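Local coordinates for hemoglobin subunit beta (Isurus oxyrinchus, PDB 3MKB), which probably carries oxygen in the blood of the shortfin mako shark, binding it reversibly at a haem iron as one of the subunits of tetrameric haemoglobin, at residues N39-K44 with L86-G91. Residues are numbered along the deposited sequence; the frame is centred on the assembly and turned at random.
With HEM (protoporphyrin IX containing Fe), chain F.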
ATOM      1  N   ASN B  39      -5.030 -18.209   4.152  1.00 43.13           N
ATOM      2  CA  ASN B  39      -5.564 -19.578   4.213  1.00 44.84           C
ATOM      3  C   ASN B  39      -7.086 -19.640   4.434  1.00 44.77           C
ATOM      4  O   ASN B  39      -7.680 -20.711   4.321  1.00 45.47           O
ATOM      5  CB  ASN B  39      -4.775 -20.474   5.210  1.00 46.11           C
ATOM      6  CG  ASN B  39      -4.803 -22.004   4.822  1.00 49.00           C
ATOM      7  OD1 ASN B  39      -3.889 -22.756   5.162  1.00 52.93           O
ATOM      8  ND2 ASN B  39      -5.847 -22.441   4.134  1.00 52.07           N
ATOM      9  N   ALA B  40      -7.718 -18.494   4.684  1.00 44.05           N
ATOM     10  CA  ALA B  40      -9.138 -18.431   5.050  1.00 44.28           C
ATOM     11  C   ALA B  40     -10.021 -18.945   3.958  1.00 44.68           C
ATOM     12  O   ALA B  40     -11.103 -19.415   4.221  1.00 45.98           O
ATOM     13  CB  ALA B  40      -9.552 -17.006   5.405  1.00 44.48           C
ATOM     14  N   TYR B  41      -9.563 -18.849   2.727  1.00 45.68           N
ATOM     15  CA  TYR B  41     -10.376 -19.247   1.579  1.00 46.11           C
ATOM     16  C   TYR B  41     -10.324 -20.748   1.370  1.00 47.70           C
ATOM     17  O   TYR B  41     -11.143 -21.310   0.637  1.00 47.40           O
ATOM     18  CB  TYR B  41      -9.896 -18.539   0.328  1.00 44.74           C
ATOM     19  CG  TYR B  41      -9.881 -17.044   0.494  1.00 44.55           C
ATOM     20  CD1 TYR B  41     -11.063 -16.305   0.361  1.00 43.63           C
ATOM     21  CD2 TYR B  41      -8.708 -16.367   0.802  1.00 42.21           C
ATOM     22  CE1 TYR B  41     -11.075 -14.927   0.513  1.00 43.28           C
ATOM     23  CE2 TYR B  41      -8.719 -14.948   0.973  1.00 43.42           C
ATOM     24  CZ  TYR B  41      -9.915 -14.258   0.797  1.00 41.43           C
ATOM     25  OH  TYR B  41     -10.004 -12.906   0.952  1.00 41.22           O
ATOM     26  N   PHE B  42      -9.365 -21.391   2.027  1.00 49.22           N
ATOM     27  CA  PHE B  42      -9.165 -22.806   1.780  1.00 52.16           C
ATOM     28  C   PHE B  42      -9.655 -23.716   2.911  1.00 54.52           C
ATOM     29  O   PHE B  42      -9.599 -24.943   2.780  1.00 55.93           O
ATOM     30  CB  PHE B  42      -7.728 -23.049   1.300  1.00 51.38           C
ATOM     31  CG  PHE B  42      -7.337 -22.152   0.131  1.00 50.91           C
ATOM     32  CD1 PHE B  42      -7.682 -22.486  -1.174  1.00 48.36           C
ATOM     33  CD2 PHE B  42      -6.671 -20.930   0.352  1.00 52.17           C
ATOM     34  CE1 PHE B  42      -7.335 -21.651  -2.266  1.00 48.35           C
ATOM     35  CE2 PHE B  42      -6.339 -20.069  -0.733  1.00 48.77           C
ATOM     36  CZ  PHE B  42      -6.675 -20.457  -2.048  1.00 49.36           C
ATOM     37  N   ALA B  43     -10.178 -23.118   3.995  1.00 56.81           N
ATOM     38  CA  ALA B  43     -10.978 -23.870   5.005  1.00 59.14           C
ATOM     39  C   ALA B  43     -12.279 -24.401   4.381  1.00 60.40           C
ATOM     40  O   ALA B  43     -12.740 -25.504   4.685  1.00 60.67           O
ATOM     41  CB  ALA B  43     -11.286 -22.987   6.233  1.00 58.82           C
ATOM     42  N   LYS B  44     -12.804 -23.597   3.460  1.00 61.97           N
ATOM     43  CA  LYS B  44     -14.144 -23.677   2.901  1.00 63.23           C
ATOM     44  C   LYS B  44     -14.327 -24.881   1.982  1.00 63.69           C
ATOM     45  O   LYS B  44     -14.826 -25.930   2.417  1.00 64.69           O
ATOM     46  CB  LYS B  44     -14.442 -22.348   2.168  1.00 63.43           C
ATOM     47  CG  LYS B  44     -13.633 -21.155   2.779  1.00 64.69           C
ATOM     48  CD  LYS B  44     -14.370 -19.804   2.804  1.00 66.88           C
ATOM     49  CE  LYS B  44     -13.921 -18.883   1.659  1.00 66.38           C
ATOM     50  NZ  LYS B  44     -14.118 -17.430   1.975  1.00 66.65           N
ATOM     51  N   LEU B  86     -16.459 -16.436  -5.195  1.00 40.61           N
ATOM     52  CA  LEU B  86     -15.459 -16.907  -4.236  1.00 39.93           C
ATOM     53  C   LEU B  86     -15.116 -15.873  -3.146  1.00 38.71           C
ATOM     54  O   LEU B  86     -14.604 -16.225  -2.081  1.00 37.75           O
ATOM     55  CB  LEU B  86     -14.179 -17.278  -4.964  1.00 39.33           C
ATOM     56  CG  LEU B  86     -14.213 -18.426  -5.989  1.00 40.75           C
ATOM     57  CD1 LEU B  86     -13.004 -18.357  -6.946  1.00 34.26           C
ATOM     58  CD2 LEU B  86     -14.355 -19.801  -5.275  1.00 40.50           C
ATOM     59  N   HIS B  87     -15.385 -14.601  -3.428  1.00 38.55           N
ATOM     60  CA  HIS B  87     -15.219 -13.546  -2.401  1.00 39.33           C
ATOM     61  C   HIS B  87     -13.784 -13.452  -1.900  1.00 38.20           C
ATOM     62  O   HIS B  87     -13.528 -13.386  -0.702  1.00 37.84           O
ATOM     63  CB  HIS B  87     -16.317 -13.675  -1.300  1.00 40.23           C
ATOM     64  CG  HIS B  87     -17.693 -13.688  -1.892  1.00 41.60           C
ATOM     65  ND1 HIS B  87     -18.404 -14.850  -2.090  1.00 46.88           N
ATOM     66  CD2 HIS B  87     -18.421 -12.703  -2.466  1.00 43.71           C
ATOM     67  CE1 HIS B  87     -19.544 -14.573  -2.698  1.00 46.48           C
ATOM     68  NE2 HIS B  87     -19.570 -13.277  -2.957  1.00 48.34           N
ATOM     69  N   ILE B  88     -12.855 -13.451  -2.879  1.00 37.27           N
ATOM     70  CA  ILE B  88     -11.451 -13.228  -2.603  1.00 35.10           C
ATOM     71  C   ILE B  88     -11.141 -11.744  -2.554  1.00 34.21           C
ATOM     72  O   ILE B  88     -11.451 -10.994  -3.477  1.00 33.32           O
ATOM     73  CB  ILE B  88     -10.519 -13.850  -3.692  1.00 34.78           C
ATOM     74  CG1 ILE B  88     -10.931 -15.318  -4.042  1.00 34.01           C
ATOM     75  CG2 ILE B  88      -9.054 -13.637  -3.300  1.00 31.77           C
ATOM     76  CD1 ILE B  88     -11.004 -16.281  -2.898  1.00 34.47           C
ATOM     77  N   ASP B  89     -10.470 -11.341  -1.497  1.00 33.13           N
ATOM     78  CA  ASP B  89     -10.040  -9.931  -1.370  1.00 33.16           C
ATOM     79  C   ASP B  89      -8.978  -9.663  -2.430  1.00 31.92           C
ATOM     80  O   ASP B  89      -8.001 -10.332  -2.413  1.00 32.86           O
ATOM     81  CB  ASP B  89      -9.425  -9.752   0.021  1.00 32.39           C
ATOM     82  CG  ASP B  89      -8.979  -8.322   0.291  1.00 33.65           C
ATOM     83  OD1 ASP B  89      -8.588  -8.027   1.443  1.00 31.06           O
ATOM     84  OD2 ASP B  89      -9.034  -7.506  -0.637  1.00 32.78           O
ATOM     85  N   PRO B  90      -9.187  -8.709  -3.354  1.00 32.25           N
ATOM     86  CA  PRO B  90      -8.200  -8.538  -4.444  1.00 33.89           C
ATOM     87  C   PRO B  90      -6.858  -7.974  -3.951  1.00 34.33           C
ATOM     88  O   PRO B  90      -5.827  -8.187  -4.584  1.00 36.06           O
ATOM     89  CB  PRO B  90      -8.919  -7.633  -5.470  1.00 33.43           C
ATOM     90  CG  PRO B  90      -9.944  -6.812  -4.627  1.00 33.72           C
ATOM     91  CD  PRO B  90     -10.357  -7.815  -3.507  1.00 31.68           C
ATOM     92  N   GLY B  91      -6.873  -7.386  -2.752  1.00 35.62           N
ATOM     93  CA  GLY B  91      -5.684  -6.844  -2.111  1.00 34.89           C
ATOM     94  C   GLY B  91      -4.740  -7.915  -1.670  1.00 35.37           C
ATOM     95  O   GLY B  91      -3.591  -7.619  -1.323  1.00 37.96           O
TER
HETATM   96  CHA HEM F 137      -9.987 -20.618  -8.277  1.00 35.46           C
HETATM   97  CHB HEM F 137      -6.588 -18.461 -10.933  1.00 36.27           C
HETATM   98  CHC HEM F 137      -5.339 -15.979  -7.038  1.00 36.27           C
HETATM   99  CHD HEM F 137      -8.581 -18.341  -4.253  1.00 36.71           C
HETATM  100  C1A HEM F 137      -9.227 -20.165  -9.309  1.00 38.47           C
HETATM  101  C2A HEM F 137      -9.445 -20.527 -10.669  1.00 37.72           C
HETATM  102  C3A HEM F 137      -8.501 -19.952 -11.392  1.00 37.03           C
HETATM  103  C4A HEM F 137      -7.672 -19.205 -10.516  1.00 37.66           C
HETATM  104  CMA HEM F 137      -8.343 -20.069 -12.923  1.00 36.48           C
HETATM  105  CAA HEM F 137     -10.555 -21.461 -11.205  1.00 39.03           C
HETATM  106  CBA HEM F 137     -11.855 -20.691 -11.400  1.00 43.88           C
HETATM  107  CGA HEM F 137     -12.861 -21.623 -12.058  1.00 48.10           C
HETATM  108  O1A HEM F 137     -12.791 -21.829 -13.296  1.00 51.13           O
HETATM  109  O2A HEM F 137     -13.726 -22.161 -11.347  1.00 46.63           O
HETATM  110  C1B HEM F 137      -5.917 -17.596 -10.142  1.00 36.26           C
HETATM  111  C2B HEM F 137      -4.806 -16.731 -10.534  1.00 34.68           C
HETATM  112  C3B HEM F 137      -4.470 -16.053  -9.421  1.00 36.05           C
HETATM  113  C4B HEM F 137      -5.349 -16.460  -8.317  1.00 35.12           C
HETATM  114  CMB HEM F 137      -4.115 -16.600 -11.931  1.00 32.30           C
HETATM  115  CAB HEM F 137      -3.356 -15.001  -9.307  1.00 33.24           C
HETATM  116  CBB HEM F 137      -3.730 -13.823  -8.788  1.00 35.44           C
HETATM  117  C1C HEM F 137      -6.084 -16.426  -5.944  1.00 38.44           C
HETATM  118  C2C HEM F 137      -5.903 -16.045  -4.561  1.00 36.51           C
HETATM  119  C3C HEM F 137      -6.769 -16.714  -3.814  1.00 39.16           C
HETATM  120  C4C HEM F 137      -7.566 -17.525  -4.678  1.00 39.50           C
HETATM  121  CMC HEM F 137      -4.869 -15.078  -3.981  1.00 38.80           C
HETATM  122  CAC HEM F 137      -6.952 -16.611  -2.282  1.00 41.16           C
HETATM  123  CBC HEM F 137      -5.894 -16.556  -1.439  1.00 44.55           C
HETATM  124  C1D HEM F 137      -9.223 -19.230  -5.055  1.00 35.09           C
HETATM  125  C2D HEM F 137     -10.192 -20.229  -4.647  1.00 35.58           C
HETATM  126  C3D HEM F 137     -10.603 -20.925  -5.930  1.00 37.05           C
HETATM  127  C4D HEM F 137      -9.852 -20.288  -6.975  1.00 33.55           C
HETATM  128  CMD HEM F 137     -10.694 -20.539  -3.222  1.00 33.58           C
HETATM  129  CAD HEM F 137     -11.601 -22.090  -6.145  1.00 38.09           C
HETATM  130  CBD HEM F 137     -10.946 -23.421  -5.859  1.00 43.69           C
HETATM  131  CGD HEM F 137     -12.096 -24.440  -5.851  1.00 51.51           C
HETATM  132  O1D HEM F 137     -12.116 -25.313  -6.759  1.00 55.61           O
HETATM  133  O2D HEM F 137     -13.022 -24.418  -4.965  1.00 54.02           O
HETATM  134  NA  HEM F 137      -8.118 -19.343  -9.222  1.00 38.00           N
HETATM  135  NB  HEM F 137      -6.218 -17.393  -8.822  1.00 35.75           N
HETATM  136  NC  HEM F 137      -7.124 -17.344  -5.987  1.00 38.74           N
HETATM  137  ND  HEM F 137      -9.073 -19.292  -6.424  1.00 39.29           N
HETATM  138 FE   HEM F 137      -7.699 -18.230  -7.582  1.00 40.18          FE
HETATM  139  O   HOH W   1      -5.985 -19.435  -6.902  1.00 54.51           O
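Tyr41 and Ile88 line the haem pocket where the loop after helix 20-34 meets the loop that leads from helix 76-85 into helix 93-108. One side of the tyrosine ring meets residues 87-89, and on its other side CD2 lies 3.6 Å from the haem vinyl carbon HEM CAC. CG lies anti to the carbonyl carbon (chi1 -56°), which lays the ring alongside residues 87-89, and the hydroxyl oxygen OH receives the backbone N-H of Asp89 in a nearly straight bond of 2.9 Å (165°). One ring edge faces the backbone as well, with CE1 3.1 Å from His87 O, close to the ring plane. Ile88 fills the angle between tyrosine and porphyrin: its CD1 comes obliquely to Tyr41 CD1 at 3.3 Å and reaches HEM CHD at 3.5 Å, while its CG2 sits above one ring face, displaced from the ring centre. In the globin fold these segments correspond to the end of the C helix running into the CD region and to the FG corner, which in haemoglobin also borders the neighbouring subunit. Asp89 contributes to that interface through OD1, hydrogen-bonded to Tyr42 and Asn97 of the alpha subunit; its other oxygen, OD2, accepts from Gly91 N at 3.0 Å in an Asx turn, the donor standing well above the carboxylate plane. A leucine in place of Tyr41 would probably leave the Asp89 N-H without its acceptor and open a gap by the His87 carbonyl and Ile88 CA. The porphyrin receives further apolar cover from both loops: Phe42 CZ approaches HEM CHD at 3.6 Å, with the phenyl ring packed edge-to-face with His53, and Leu86 CD1 lies 3.7 Å from HEM C3D.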